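Local coordinates for Endonuclease/exonuclease/phosphatase (Leptotrichia buccalis C-1013-b, PDB 3TEB), which probably cleaves phosphodiester bonds in nucleic acids as a metal-dependent endonuclease or exonuclease of the DNase I-like superfamily, at residues 238-243 / 261-266; 168-173 / 232-237; 109-114 / 159-164. All coordinates share one frame; numbering follows the deposited sequence.

Contact 1: residues 238-243 / 261-266; sequences KVKESK and EVKIEF
V262 meets two residues of the facing strand with its two methyls: CG1, anti to the backbone N (chi1 164°), crosses V239 at a slant with CG1 to CG1 4.0 Å, while CG2 lies 3.8 Å from OG of S242. On this face I264 CD1 adds to V239 CG2, and helix 199-202 packs over V239, S242 and V262. Cutting V262 back to an alanine is likely to open a gap beside T199 and to leave V239 CG1 and S242 without their methyl partners. The other face is charged. K240 and K263 run alongside each other in the same direction, K263 NZ 3.7 Å from K240 CD; E265 OE1 lies nearby and probably softens their repulsion. K238 and E265 also lie side by side, CG to CG 4.0 Å, although K238 has its salt bridge with E204, as E261 has with K33. Between the faces, E261 and K243 exchange backbone bonds, K263 N reaches E241 O (3.0 Å), and K240 N makes a weak bond to K263 O. The one-residue shift between V239 and E241 is a beta bulge in an antiparallel strand pair, within one of the two sheets of the DNase I-like alpha/beta sandwich.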
ATOM      1  N   LYS A 238     -12.436  11.214  10.741  1.00 65.45           N
ATOM      2  CA  LYS A 238     -12.176  12.633  10.586  1.00 66.36           C
ATOM      3  C   LYS A 238     -10.890  12.774   9.778  1.00 65.47           C
ATOM      4  O   LYS A 238      -9.785  12.602  10.304  1.00 66.01           O
ATOM      5  CB  LYS A 238     -12.097  13.317  11.959  1.00 67.76           C
ATOM      6  CG  LYS A 238     -11.670  14.781  11.947  1.00 70.93           C
ATOM      7  CD  LYS A 238     -12.466  15.629  10.958  1.00 74.43           C
ATOM      8  CE  LYS A 238     -11.752  16.942  10.716  1.00 76.41           C
ATOM      9  NZ  LYS A 238     -11.993  17.922  11.811  1.00 78.03           N
ATOM     10  N   VAL A 239     -11.062  13.059   8.488  1.00 64.15           N
ATOM     11  CA  VAL A 239      -9.960  13.078   7.520  1.00 62.84           C
ATOM     12  C   VAL A 239      -9.676  14.519   7.100  1.00 63.21           C
ATOM     13  O   VAL A 239     -10.415  15.107   6.308  1.00 62.67           O
ATOM     14  CB  VAL A 239     -10.275  12.208   6.267  1.00 61.99           C
ATOM     15  CG1 VAL A 239      -9.066  12.107   5.366  1.00 61.43           C
ATOM     16  CG2 VAL A 239     -10.753  10.824   6.665  1.00 61.70           C
ATOM     17  N   LYS A 240      -8.602  15.078   7.640  1.00 64.01           N
ATOM     18  CA  LYS A 240      -8.278  16.476   7.421  1.00 65.03           C
ATOM     19  C   LYS A 240      -7.835  16.795   5.979  1.00 63.83           C
ATOM     20  O   LYS A 240      -8.158  17.876   5.457  1.00 63.94           O
ATOM     21  CB  LYS A 240      -7.254  16.952   8.461  1.00 66.61           C
ATOM     22  CG  LYS A 240      -6.952  18.454   8.406  1.00 70.52           C
ATOM     23  CD  LYS A 240      -6.989  19.112   9.784  1.00 75.78           C
ATOM     24  CE  LYS A 240      -6.489  20.544   9.696  1.00 78.38           C
ATOM     25  NZ  LYS A 240      -6.995  21.369  10.830  1.00 80.59           N
ATOM     26  N   GLU A 241      -7.132  15.849   5.341  1.00 61.79           N
ATOM     27  CA  GLU A 241      -6.514  16.051   4.022  1.00 59.85           C
ATOM     28  C   GLU A 241      -6.214  14.751   3.264  1.00 56.94           C
ATOM     29  O   GLU A 241      -5.868  13.739   3.864  1.00 57.07           O
ATOM     30  CB  GLU A 241      -5.220  16.842   4.188  1.00 61.19           C
ATOM     31  CG  GLU A 241      -4.517  17.202   2.876  1.00 64.28           C
ATOM     32  CD  GLU A 241      -3.496  18.328   3.030  1.00 69.61           C
ATOM     33  OE1 GLU A 241      -3.165  18.684   4.186  1.00 71.99           O
ATOM     34  OE2 GLU A 241      -3.033  18.862   1.993  1.00 70.51           O
ATOM     35  N   SER A 242      -6.324  14.789   1.940  1.00 54.22           N
ATOM     36  CA  SER A 242      -5.911  13.665   1.103  1.00 51.31           C
ATOM     37  C   SER A 242      -5.238  14.130  -0.182  1.00 50.25           C
ATOM     38  O   SER A 242      -5.909  14.395  -1.177  1.00 50.40           O
ATOM     39  CB  SER A 242      -7.103  12.775   0.762  1.00 50.87           C
ATOM     40  OG  SER A 242      -6.746  11.801  -0.208  1.00 50.06           O
ATOM     41  N   LYS A 243      -3.913  14.218  -0.171  1.00 49.02           N
ATOM     42  CA  LYS A 243      -3.183  14.655  -1.358  1.00 48.05           C
ATOM     43  C   LYS A 243      -2.509  13.508  -2.107  1.00 45.84           C
ATOM     44  O   LYS A 243      -2.177  12.475  -1.519  1.00 45.66           O
ATOM     45  CB  LYS A 243      -2.152  15.743  -1.013  1.00 49.08           C
ATOM     46  CG  LYS A 243      -2.754  17.050  -0.527  1.00 52.60           C
ATOM     47  CD  LYS A 243      -4.044  17.422  -1.301  1.00 56.08           C
ATOM     48  CE  LYS A 243      -4.844  18.562  -0.650  1.00 57.91           C
ATOM     49  NZ  LYS A 243      -4.283  19.886  -1.000  1.00 59.89           N
ATOM     50  N   GLU A 261      -1.263  10.364   0.177  1.00 35.67           N
ATOM     51  CA  GLU A 261      -0.790  10.833   1.441  1.00 38.31           C
ATOM     52  C   GLU A 261      -2.002  11.424   2.171  1.00 40.45           C
ATOM     53  O   GLU A 261      -2.612  12.388   1.710  1.00 41.38           O
ATOM     54  CB  GLU A 261       0.281  11.874   1.157  1.00 38.87           C
ATOM     55  CG  GLU A 261       0.810  12.626   2.346  1.00 43.86           C
ATOM     56  CD  GLU A 261       1.418  13.986   1.963  1.00 49.83           C
ATOM     57  OE1 GLU A 261       1.943  14.670   2.881  1.00 53.60           O
ATOM     58  OE2 GLU A 261       1.362  14.377   0.764  1.00 51.29           O
ATOM     59  N   VAL A 262      -2.353  10.831   3.309  1.00 42.82           N
ATOM     60  CA  VAL A 262      -3.599  11.144   4.009  1.00 46.26           C
ATOM     61  C   VAL A 262      -3.322  11.528   5.461  1.00 48.98           C
ATOM     62  O   VAL A 262      -2.496  10.895   6.126  1.00 48.76           O
ATOM     63  CB  VAL A 262      -4.562   9.920   3.953  1.00 46.08           C
ATOM     64  CG1 VAL A 262      -5.668  10.038   4.958  1.00 46.56           C
ATOM     65  CG2 VAL A 262      -5.155   9.771   2.572  1.00 46.57           C
ATOM     66  N   LYS A 263      -4.009  12.561   5.947  1.00 53.52           N
ATOM     67  CA  LYS A 263      -3.908  12.965   7.354  1.00 58.05           C
ATOM     68  C   LYS A 263      -5.213  12.693   8.138  1.00 61.02           C
ATOM     69  O   LYS A 263      -6.279  13.184   7.774  1.00 61.82           O
ATOM     70  CB  LYS A 263      -3.477  14.434   7.458  1.00 58.90           C
ATOM     71  CG  LYS A 263      -3.011  14.843   8.850  1.00 62.11           C
ATOM     72  CD  LYS A 263      -2.853  16.355   8.965  1.00 67.62           C
ATOM     73  CE  LYS A 263      -3.076  16.819  10.408  1.00 71.30           C
ATOM     74  NZ  LYS A 263      -3.467  18.268  10.487  1.00 73.73           N
ATOM     75  N   ILE A 264      -5.118  11.893   9.201  1.00 64.57           N
ATOM     76  CA  ILE A 264      -6.277  11.520  10.024  1.00 69.29           C
ATOM     77  C   ILE A 264      -6.073  11.995  11.451  1.00 73.79           C
ATOM     78  O   ILE A 264      -4.976  11.876  11.991  1.00 73.62           O
ATOM     79  CB  ILE A 264      -6.461   9.974  10.154  1.00 68.48           C
ATOM     80  CG1 ILE A 264      -5.993   9.198   8.907  1.00 67.36           C
ATOM     81  CG2 ILE A 264      -7.896   9.633  10.612  1.00 69.09           C
ATOM     82  CD1 ILE A 264      -7.063   8.901   7.883  1.00 67.57           C
ATOM     83  N   GLU A 265      -7.120  12.501  12.087  1.00 80.47           N
ATOM     84  CA  GLU A 265      -7.010  12.728  13.521  1.00 86.66           C
ATOM     85  C   GLU A 265      -8.066  12.005  14.344  1.00 90.04           C
ATOM     86  O   GLU A 265      -9.226  11.892  13.939  1.00 91.04           O
ATOM     87  CB  GLU A 265      -6.882  14.219  13.876  1.00 87.87           C
ATOM     88  CG  GLU A 265      -8.120  15.082  13.707  1.00 91.75           C
ATOM     89  CD  GLU A 265      -7.775  16.568  13.650  1.00 96.30           C
ATOM     90  OE1 GLU A 265      -6.924  16.936  12.790  1.00 97.33           O
ATOM     91  OE2 GLU A 265      -8.356  17.352  14.453  1.00 97.11           O
ATOM     92  N   PHE A 266      -7.620  11.487  15.487  1.00 93.13           N
ATOM     93  CA  PHE A 266      -8.487  10.813  16.455  1.00 96.09           C
ATOM     94  C   PHE A 266      -7.884  10.842  17.861  1.00 97.46           C
ATOM     95  O   PHE A 266      -8.526  11.298  18.811  1.00 98.90           O
ATOM     96  CB  PHE A 266      -8.802   9.362  16.038  1.00 96.16           C
ATOM     97  CG  PHE A 266      -7.704   8.688  15.267  1.00 92.94           C
ATOM     98  CD1 PHE A 266      -6.452   8.484  15.832  1.00 91.53           C
ATOM     99  CD2 PHE A 266      -7.934   8.238  13.977  1.00 91.47           C
ATOM    100  CE1 PHE A 266      -5.436   7.857  15.110  1.00 89.55           C
ATOM    101  CE2 PHE A 266      -6.918   7.601  13.238  1.00 89.61           C
ATOM    102  CZ  PHE A 266      -5.668   7.411  13.806  1.00 88.71           C
TER

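Contact 2: residues 168-173 / 232-237; sequences SNLKIL and FSNKEL
OD1 of N234 accepts the backbone N-H of K171 at 2.7 Å in a nearly straight bond, though the donor stands above the carbonyl plane of the amide. The other arm of the amide, ND2, gives a hydrogen to N169 O at 2.8 Å, close to both the amide plane and the plane of the acceptor carbonyl. With the backbone bond from N234 N to K171 O, three bonds fix this asparagine, its amide accepting from one backbone group and donating to another. The first torsion, chi1 65°, sets CG between the backbone N and the carbonyl carbon and so turns the amide against the facing backbone; the N234 and K171 side chains cross at about a right angle, with K171 CB 3.6 Å from N234 CG. K171 sends its own ammonium away, to T165 O and L162 O. K235 lays its chain over L170, CE 3.8 Å from CB, and NZ ends above the carbonyl plane of S168, 3.1 Å from its O. S233 OG donates to K235 O within the bend that follows the strand. L237 forks between two residues of the facing strand, CD2 to L170 CD1 (4.0 Å) and CD1 to I172 CD1 (4.1 Å). At the far end L173 and F232 form a hydrogen-bonded antiparallel pair, and the F232 ring stacks with Y230 and meets F177 edge-to-face. Strand 170-174, parallel to 135-143 on its other flank, thereby joins 225-233 inside a mixed sheet of the DNase I-like sandwich, N234 prolonging the pairing where regular strand geometry stops.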
ATOM      1  N   SER A 168     -14.110  -5.456  16.751  1.00 53.81           N
ATOM      2  CA  SER A 168     -14.644  -4.190  16.288  1.00 53.67           C
ATOM      3  C   SER A 168     -13.542  -3.144  16.309  1.00 52.88           C
ATOM      4  O   SER A 168     -13.684  -2.079  16.904  1.00 53.41           O
ATOM      5  CB  SER A 168     -15.862  -3.772  17.108  1.00 54.53           C
ATOM      6  OG  SER A 168     -15.621  -3.997  18.472  1.00 55.57           O
ATOM      7  N   ASN A 169     -12.436  -3.476  15.649  1.00 50.98           N
ATOM      8  CA  ASN A 169     -11.307  -2.574  15.522  1.00 49.26           C
ATOM      9  C   ASN A 169     -11.421  -1.701  14.300  1.00 47.33           C
ATOM     10  O   ASN A 169     -12.010  -2.108  13.296  1.00 46.87           O
ATOM     11  CB  ASN A 169     -10.016  -3.372  15.430  1.00 49.27           C
ATOM     12  CG  ASN A 169      -9.395  -3.603  16.764  1.00 50.15           C
ATOM     13  OD1 ASN A 169      -9.992  -3.292  17.784  1.00 51.21           O
ATOM     14  ND2 ASN A 169      -8.183  -4.146  16.777  1.00 50.27           N
ATOM     15  N   LEU A 170     -10.851  -0.504  14.384  1.00 45.78           N
ATOM     16  CA  LEU A 170     -10.695   0.317  13.198  1.00 43.68           C
ATOM     17  C   LEU A 170      -9.724  -0.389  12.271  1.00 42.00           C
ATOM     18  O   LEU A 170      -8.593  -0.717  12.653  1.00 42.12           O
ATOM     19  CB  LEU A 170     -10.187   1.713  13.549  1.00 44.08           C
ATOM     20  CG  LEU A 170      -9.797   2.659  12.414  1.00 43.42           C
ATOM     21  CD1 LEU A 170     -10.975   2.949  11.507  1.00 43.43           C
ATOM     22  CD2 LEU A 170      -9.251   3.943  12.987  1.00 43.41           C
ATOM     23  N   LYS A 171     -10.196  -0.655  11.062  1.00 39.97           N
ATOM     24  CA  LYS A 171      -9.395  -1.312  10.049  1.00 37.87           C
ATOM     25  C   LYS A 171      -9.141  -0.303   8.951  1.00 37.00           C
ATOM     26  O   LYS A 171     -10.089   0.263   8.391  1.00 37.21           O
ATOM     27  CB  LYS A 171     -10.115  -2.550   9.513  1.00 37.46           C
ATOM     28  CG  LYS A 171     -10.085  -3.693  10.486  1.00 36.93           C
ATOM     29  CD  LYS A 171     -11.034  -4.818  10.152  1.00 36.26           C
ATOM     30  CE  LYS A 171     -11.066  -5.754  11.346  1.00 36.28           C
ATOM     31  NZ  LYS A 171     -11.508  -7.118  11.040  1.00 36.79           N
ATOM     32  N   ILE A 172      -7.865  -0.034   8.680  1.00 35.91           N
ATOM     33  CA  ILE A 172      -7.479   0.872   7.592  1.00 34.69           C
ATOM     34  C   ILE A 172      -6.745   0.089   6.518  1.00 33.75           C
ATOM     35  O   ILE A 172      -5.775  -0.628   6.770  1.00 33.76           O
ATOM     36  CB  ILE A 172      -6.702   2.108   8.084  1.00 34.88           C
ATOM     37  CG1 ILE A 172      -7.664   3.032   8.825  1.00 34.99           C
ATOM     38  CG2 ILE A 172      -6.080   2.849   6.915  1.00 34.40           C
ATOM     39  CD1 ILE A 172      -6.994   4.056   9.681  1.00 36.73           C
ATOM     40  N   LEU A 173      -7.233   0.252   5.305  1.00 32.87           N
ATOM     41  CA  LEU A 173      -7.017  -0.717   4.270  1.00 31.78           C
ATOM     42  C   LEU A 173      -6.493   0.014   3.030  1.00 31.28           C
ATOM     43  O   LEU A 173      -7.241   0.684   2.335  1.00 31.19           O
ATOM     44  CB  LEU A 173      -8.357  -1.400   4.057  1.00 31.76           C
ATOM     45  CG  LEU A 173      -8.468  -2.747   3.401  1.00 31.57           C
ATOM     46  CD1 LEU A 173      -9.579  -3.519   4.048  1.00 31.40           C
ATOM     47  CD2 LEU A 173      -8.752  -2.467   1.937  1.00 32.12           C
ATOM     48  N   PHE A 232      -8.989   3.065   2.192  1.00 39.07           N
ATOM     49  CA  PHE A 232     -10.332   2.798   2.689  1.00 40.57           C
ATOM     50  C   PHE A 232     -10.316   2.611   4.195  1.00 42.69           C
ATOM     51  O   PHE A 232      -9.269   2.361   4.799  1.00 43.03           O
ATOM     52  CB  PHE A 232     -10.916   1.533   2.048  1.00 40.35           C
ATOM     53  CG  PHE A 232     -11.122   1.634   0.568  1.00 38.66           C
ATOM     54  CD1 PHE A 232     -12.044   2.529   0.036  1.00 37.93           C
ATOM     55  CD2 PHE A 232     -10.410   0.817  -0.298  1.00 37.12           C
ATOM     56  CE1 PHE A 232     -12.232   2.624  -1.344  1.00 37.24           C
ATOM     57  CE2 PHE A 232     -10.597   0.897  -1.672  1.00 36.90           C
ATOM     58  CZ  PHE A 232     -11.507   1.806  -2.197  1.00 36.80           C
ATOM     59  N   SER A 233     -11.502   2.695   4.785  1.00 45.06           N
ATOM     60  CA  SER A 233     -11.695   2.605   6.216  1.00 47.70           C
ATOM     61  C   SER A 233     -12.965   1.791   6.459  1.00 49.58           C
ATOM     62  O   SER A 233     -13.884   1.839   5.641  1.00 49.66           O
ATOM     63  CB  SER A 233     -11.871   4.019   6.758  1.00 47.50           C
ATOM     64  OG  SER A 233     -11.773   4.047   8.168  1.00 49.32           O
ATOM     65  N   ASN A 234     -13.026   1.046   7.565  1.00 52.06           N
ATOM     66  CA  ASN A 234     -14.240   0.293   7.913  1.00 54.50           C
ATOM     67  C   ASN A 234     -15.186   1.105   8.768  1.00 56.15           C
ATOM     68  O   ASN A 234     -16.293   0.672   9.066  1.00 56.49           O
ATOM     69  CB  ASN A 234     -13.902  -1.017   8.625  1.00 55.36           C
ATOM     70  CG  ASN A 234     -13.239  -0.803   9.973  1.00 56.03           C
ATOM     71  OD1 ASN A 234     -12.568   0.206  10.200  1.00 56.08           O
ATOM     72  ND2 ASN A 234     -13.403  -1.767  10.867  1.00 57.08           N
ATOM     73  N   LYS A 235     -14.720   2.278   9.176  1.00 57.55           N
ATOM     74  CA  LYS A 235     -15.493   3.209   9.972  1.00 59.73           C
ATOM     75  C   LYS A 235     -15.341   4.576   9.343  1.00 60.07           C
ATOM     76  O   LYS A 235     -14.386   4.822   8.611  1.00 59.89           O
ATOM     77  CB  LYS A 235     -14.955   3.283  11.403  1.00 60.42           C
ATOM     78  CG  LYS A 235     -14.937   1.988  12.214  1.00 62.05           C
ATOM     79  CD  LYS A 235     -14.725   2.344  13.676  1.00 63.81           C
ATOM     80  CE  LYS A 235     -13.882   1.337  14.425  1.00 65.27           C
ATOM     81  NZ  LYS A 235     -14.653   0.190  14.959  1.00 66.62           N
ATOM     82  N   GLU A 236     -16.276   5.473   9.648  1.00 61.90           N
ATOM     83  CA  GLU A 236     -16.187   6.866   9.221  1.00 62.92           C
ATOM     84  C   GLU A 236     -15.139   7.581  10.059  1.00 63.12           C
ATOM     85  O   GLU A 236     -15.060   7.382  11.262  1.00 63.66           O
ATOM     86  CB  GLU A 236     -17.533   7.554   9.381  1.00 63.57           C
ATOM     87  CG  GLU A 236     -17.880   8.500   8.252  1.00 66.79           C
ATOM     88  CD  GLU A 236     -19.380   8.762   8.155  1.00 72.31           C
ATOM     89  OE1 GLU A 236     -20.168   7.993   8.756  1.00 74.63           O
ATOM     90  OE2 GLU A 236     -19.778   9.736   7.476  1.00 74.02           O
ATOM     91  N   LEU A 237     -14.332   8.408   9.412  1.00 62.91           N
ATOM     92  CA  LEU A 237     -13.198   9.038  10.072  1.00 63.40           C
ATOM     93  C   LEU A 237     -13.189  10.538   9.880  1.00 64.10           C
ATOM     94  O   LEU A 237     -13.841  11.069   8.976  1.00 63.86           O
ATOM     95  CB  LEU A 237     -11.887   8.469   9.526  1.00 63.01           C
ATOM     96  CG  LEU A 237     -11.519   7.045   9.915  1.00 62.17           C
ATOM     97  CD1 LEU A 237     -10.112   6.752   9.480  1.00 60.97           C
ATOM     98  CD2 LEU A 237     -11.665   6.870  11.418  1.00 62.67           C
TER

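Contact 3: residues 109-114 / 159-164; sequences FYCTFA and QTILNR
F109 and R164 form an offset, parallel stack of guanidinium on ring: the two planes differ by 4°, with centres 4.7 Å apart. The side chains slide past each other in opposite directions, so CD of R164, 3.6 Å from the centroid of the F109 ring, sits over the middle of the ring in a CH-pi contact, while the guanidinium itself covers F109 CB. A bend at chi2 (75°) lays the arginine along the face, and its NE is held by D107 in a salt bridge, which probably limits rotation of the cation and balances its charge. A second kind of contact is apolar. I161 CA comes to the edge of the F109 ring, 4.2 Å from CE2, and I161 CG1 touches C111 CB at 3.6 Å; I125 lies against F109, C111 and I161 alike. In a van der Waals contact of another sort, the T160 methyl CG2 rests 3.9 Å from the carbonyl oxygen of Y110. The polar link across the contact runs through a water, which donates to C111 O (3.0 Å) and also bonds T160 OG1 (2.9 Å); the threonine hydroxyl is bonded to K156 O as well, one turn back in the helix. The end of helix 154-162 is thus packed on the edge strand 105-110 of a beta-sheet, a helix-on-sheet layer of the four-layered alpha/beta sandwich of DNase I-like proteins.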
ATOM      1  N   PHE A 109      -1.260 -13.139   4.801  1.00 24.15           N
ATOM      2  CA  PHE A 109      -2.215 -14.151   4.338  1.00 23.57           C
ATOM      3  C   PHE A 109      -2.720 -13.836   2.941  1.00 23.30           C
ATOM      4  O   PHE A 109      -2.622 -12.693   2.489  1.00 23.43           O
ATOM      5  CB  PHE A 109      -3.404 -14.243   5.300  1.00 23.67           C
ATOM      6  CG  PHE A 109      -4.194 -12.976   5.392  1.00 23.80           C
ATOM      7  CD1 PHE A 109      -3.737 -11.909   6.159  1.00 23.95           C
ATOM      8  CD2 PHE A 109      -5.375 -12.833   4.689  1.00 23.48           C
ATOM      9  CE1 PHE A 109      -4.449 -10.730   6.227  1.00 23.89           C
ATOM     10  CE2 PHE A 109      -6.085 -11.660   4.754  1.00 23.58           C
ATOM     11  CZ  PHE A 109      -5.623 -10.605   5.525  1.00 23.87           C
ATOM     12  N   TYR A 110      -3.274 -14.848   2.275  1.00 22.99           N
ATOM     13  CA  TYR A 110      -3.856 -14.678   0.956  1.00 22.91           C
ATOM     14  C   TYR A 110      -5.271 -14.189   1.068  1.00 23.39           C
ATOM     15  O   TYR A 110      -6.092 -14.788   1.762  1.00 23.98           O
ATOM     16  CB  TYR A 110      -3.830 -15.985   0.161  1.00 22.74           C
ATOM     17  CG  TYR A 110      -2.461 -16.291  -0.413  1.00 22.46           C
ATOM     18  CD1 TYR A 110      -1.980 -15.590  -1.509  1.00 22.69           C
ATOM     19  CD2 TYR A 110      -1.639 -17.266   0.157  1.00 21.41           C
ATOM     20  CE1 TYR A 110      -0.727 -15.859  -2.022  1.00 22.45           C
ATOM     21  CE2 TYR A 110      -0.391 -17.539  -0.348  1.00 21.02           C
ATOM     22  CZ  TYR A 110       0.070 -16.834  -1.436  1.00 21.45           C
ATOM     23  OH  TYR A 110       1.326 -17.086  -1.958  1.00 20.62           O
ATOM     24  N   CYS A 111      -5.563 -13.093   0.386  1.00 23.68           N
ATOM     25  CA  CYS A 111      -6.933 -12.633   0.278  1.00 24.01           C
ATOM     26  C   CYS A 111      -7.619 -13.202  -0.977  1.00 23.93           C
ATOM     27  O   CYS A 111      -8.791 -12.935  -1.236  1.00 24.42           O
ATOM     28  CB  CYS A 111      -6.964 -11.113   0.267  1.00 24.02           C
ATOM     29  SG  CYS A 111      -6.459 -10.420  -1.304  1.00 25.53           S
ATOM     30  N   THR A 112      -6.896 -13.987  -1.758  1.00 23.44           N
ATOM     31  CA  THR A 112      -7.438 -14.502  -3.004  1.00 23.24           C
ATOM     32  C   THR A 112      -7.713 -16.002  -2.928  1.00 23.14           C
ATOM     33  O   THR A 112      -7.231 -16.692  -2.026  1.00 23.15           O
ATOM     34  CB  THR A 112      -6.478 -14.202  -4.157  1.00 23.16           C
ATOM     35  OG1 THR A 112      -5.174 -14.685  -3.820  1.00 23.39           O
ATOM     36  CG2 THR A 112      -6.386 -12.717  -4.377  1.00 22.88           C
ATOM     37  N   PHE A 113      -8.502 -16.506  -3.867  1.00 23.08           N
ATOM     38  CA  PHE A 113      -8.686 -17.940  -3.981  1.00 23.07           C
ATOM     39  C   PHE A 113      -7.373 -18.620  -4.407  1.00 22.97           C
ATOM     40  O   PHE A 113      -6.973 -19.632  -3.817  1.00 22.91           O
ATOM     41  CB  PHE A 113      -9.815 -18.274  -4.950  1.00 23.27           C
ATOM     42  CG  PHE A 113     -10.035 -19.748  -5.133  1.00 23.50           C
ATOM     43  CD1 PHE A 113     -10.816 -20.463  -4.231  1.00 23.34           C
ATOM     44  CD2 PHE A 113      -9.451 -20.424  -6.208  1.00 23.99           C
ATOM     45  CE1 PHE A 113     -11.017 -21.828  -4.386  1.00 24.03           C
ATOM     46  CE2 PHE A 113      -9.646 -21.798  -6.385  1.00 24.40           C
ATOM     47  CZ  PHE A 113     -10.437 -22.500  -5.470  1.00 24.60           C
ATOM     48  N   ALA A 114      -6.715 -18.064  -5.424  1.00 22.68           N
ATOM     49  CA  ALA A 114      -5.381 -18.507  -5.822  1.00 22.32           C
ATOM     50  C   ALA A 114      -4.400 -18.267  -4.687  1.00 22.00           C
ATOM     51  O   ALA A 114      -4.389 -17.186  -4.095  1.00 22.17           O
ATOM     52  CB  ALA A 114      -4.927 -17.758  -7.041  1.00 22.43           C
ATOM     53  N   GLN A 159     -13.969  -9.261   1.471  1.00 32.17           N
ATOM     54  CA  GLN A 159     -14.570  -9.929   2.619  1.00 32.95           C
ATOM     55  C   GLN A 159     -13.540 -10.777   3.398  1.00 32.43           C
ATOM     56  O   GLN A 159     -13.520 -10.748   4.629  1.00 32.78           O
ATOM     57  CB  GLN A 159     -15.788 -10.767   2.202  1.00 33.93           C
ATOM     58  CG  GLN A 159     -17.066  -9.968   1.944  1.00 36.13           C
ATOM     59  CD  GLN A 159     -17.474  -9.039   3.114  1.00 38.78           C
ATOM     60  OE1 GLN A 159     -17.760  -7.853   2.906  1.00 38.94           O
ATOM     61  NE2 GLN A 159     -17.505  -9.581   4.339  1.00 39.46           N
ATOM     62  N   THR A 160     -12.674 -11.507   2.696  1.00 31.24           N
ATOM     63  CA  THR A 160     -11.587 -12.219   3.366  1.00 30.12           C
ATOM     64  C   THR A 160     -10.703 -11.280   4.193  1.00 29.40           C
ATOM     65  O   THR A 160     -10.372 -11.598   5.328  1.00 29.48           O
ATOM     66  CB  THR A 160     -10.713 -13.002   2.375  1.00 29.92           C
ATOM     67  OG1 THR A 160     -11.533 -13.894   1.628  1.00 30.44           O
ATOM     68  CG2 THR A 160      -9.643 -13.806   3.097  1.00 29.29           C
ATOM     69  N   ILE A 161     -10.311 -10.138   3.631  1.00 28.67           N
ATOM     70  CA  ILE A 161      -9.486  -9.199   4.382  1.00 28.42           C
ATOM     71  C   ILE A 161     -10.242  -8.775   5.645  1.00 29.54           C
ATOM     72  O   ILE A 161      -9.738  -8.909   6.773  1.00 29.29           O
ATOM     73  CB  ILE A 161      -9.071  -7.968   3.533  1.00 27.79           C
ATOM     74  CG1 ILE A 161      -8.159  -8.397   2.378  1.00 27.30           C
ATOM     75  CG2 ILE A 161      -8.350  -6.935   4.385  1.00 27.12           C
ATOM     76  CD1 ILE A 161      -7.983  -7.338   1.270  1.00 26.89           C
ATOM     77  N   LEU A 162     -11.475  -8.311   5.446  1.00 30.95           N
ATOM     78  CA  LEU A 162     -12.271  -7.760   6.540  1.00 32.80           C
ATOM     79  C   LEU A 162     -12.607  -8.775   7.611  1.00 34.32           C
ATOM     80  O   LEU A 162     -12.777  -8.400   8.761  1.00 35.08           O
ATOM     81  CB  LEU A 162     -13.537  -7.072   6.027  1.00 32.85           C
ATOM     82  CG  LEU A 162     -13.266  -5.772   5.264  1.00 32.58           C
ATOM     83  CD1 LEU A 162     -14.503  -5.311   4.533  1.00 32.98           C
ATOM     84  CD2 LEU A 162     -12.719  -4.678   6.167  1.00 32.39           C
ATOM     85  N   ASN A 163     -12.681 -10.054   7.250  1.00 35.43           N
ATOM     86  CA  ASN A 163     -12.995 -11.101   8.222  1.00 36.86           C
ATOM     87  C   ASN A 163     -11.803 -11.813   8.853  1.00 37.05           C
ATOM     88  O   ASN A 163     -12.001 -12.777   9.587  1.00 37.91           O
ATOM     89  CB  ASN A 163     -13.935 -12.139   7.613  1.00 37.48           C
ATOM     90  CG  ASN A 163     -15.318 -11.589   7.355  1.00 39.12           C
ATOM     91  OD1 ASN A 163     -15.914 -10.931   8.210  1.00 40.89           O
ATOM     92  ND2 ASN A 163     -15.840 -11.858   6.166  1.00 40.60           N
ATOM     93  N   ARG A 164     -10.582 -11.346   8.586  1.00 36.79           N
ATOM     94  CA  ARG A 164      -9.380 -12.030   9.062  1.00 36.74           C
ATOM     95  C   ARG A 164      -9.279 -11.976  10.574  1.00 38.31           C
ATOM     96  O   ARG A 164      -8.964 -12.996  11.202  1.00 38.58           O
ATOM     97  CB  ARG A 164      -8.121 -11.455   8.411  1.00 35.89           C
ATOM     98  CG  ARG A 164      -6.801 -12.139   8.788  1.00 34.06           C
ATOM     99  CD  ARG A 164      -6.612 -13.471   8.111  1.00 31.52           C
ATOM    100  NE  ARG A 164      -5.462 -14.154   8.682  1.00 30.27           N
ATOM    101  CZ  ARG A 164      -5.122 -15.405   8.401  1.00 29.83           C
ATOM    102  NH1 ARG A 164      -5.853 -16.108   7.554  1.00 30.34           N
ATOM    103  NH2 ARG A 164      -4.057 -15.955   8.967  1.00 29.83           N
TER
HETATM  104  O   HOH W   1     -11.167 -14.794  -1.156  1.00 47.43           O

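Contacts 1 and 2 both pair antiparallel strands, but in different sheets of the sandwich, and they meet where I264 CG2 packs on L237 CD1. Contacts 2 and 3 share one sheet: besides the K171 bond to L162, L173 CD1 lies on I161 CG2, so helix 154-162 covers part of the strand used in 168-173. Contacts 1 and 3 do not touch, their centres being about 26 Å apart. All three are partly buried, contact 2 with a larger share of buried residues (6 of 11) than contact 1 (4 of 11). Backbone bonding dominates contact 1, with lysines and glutamates on its more exposed face; contact 2 adds side-chain amide bonds; contact 3 relies on an arginine stack, apolar packing and a bridging water.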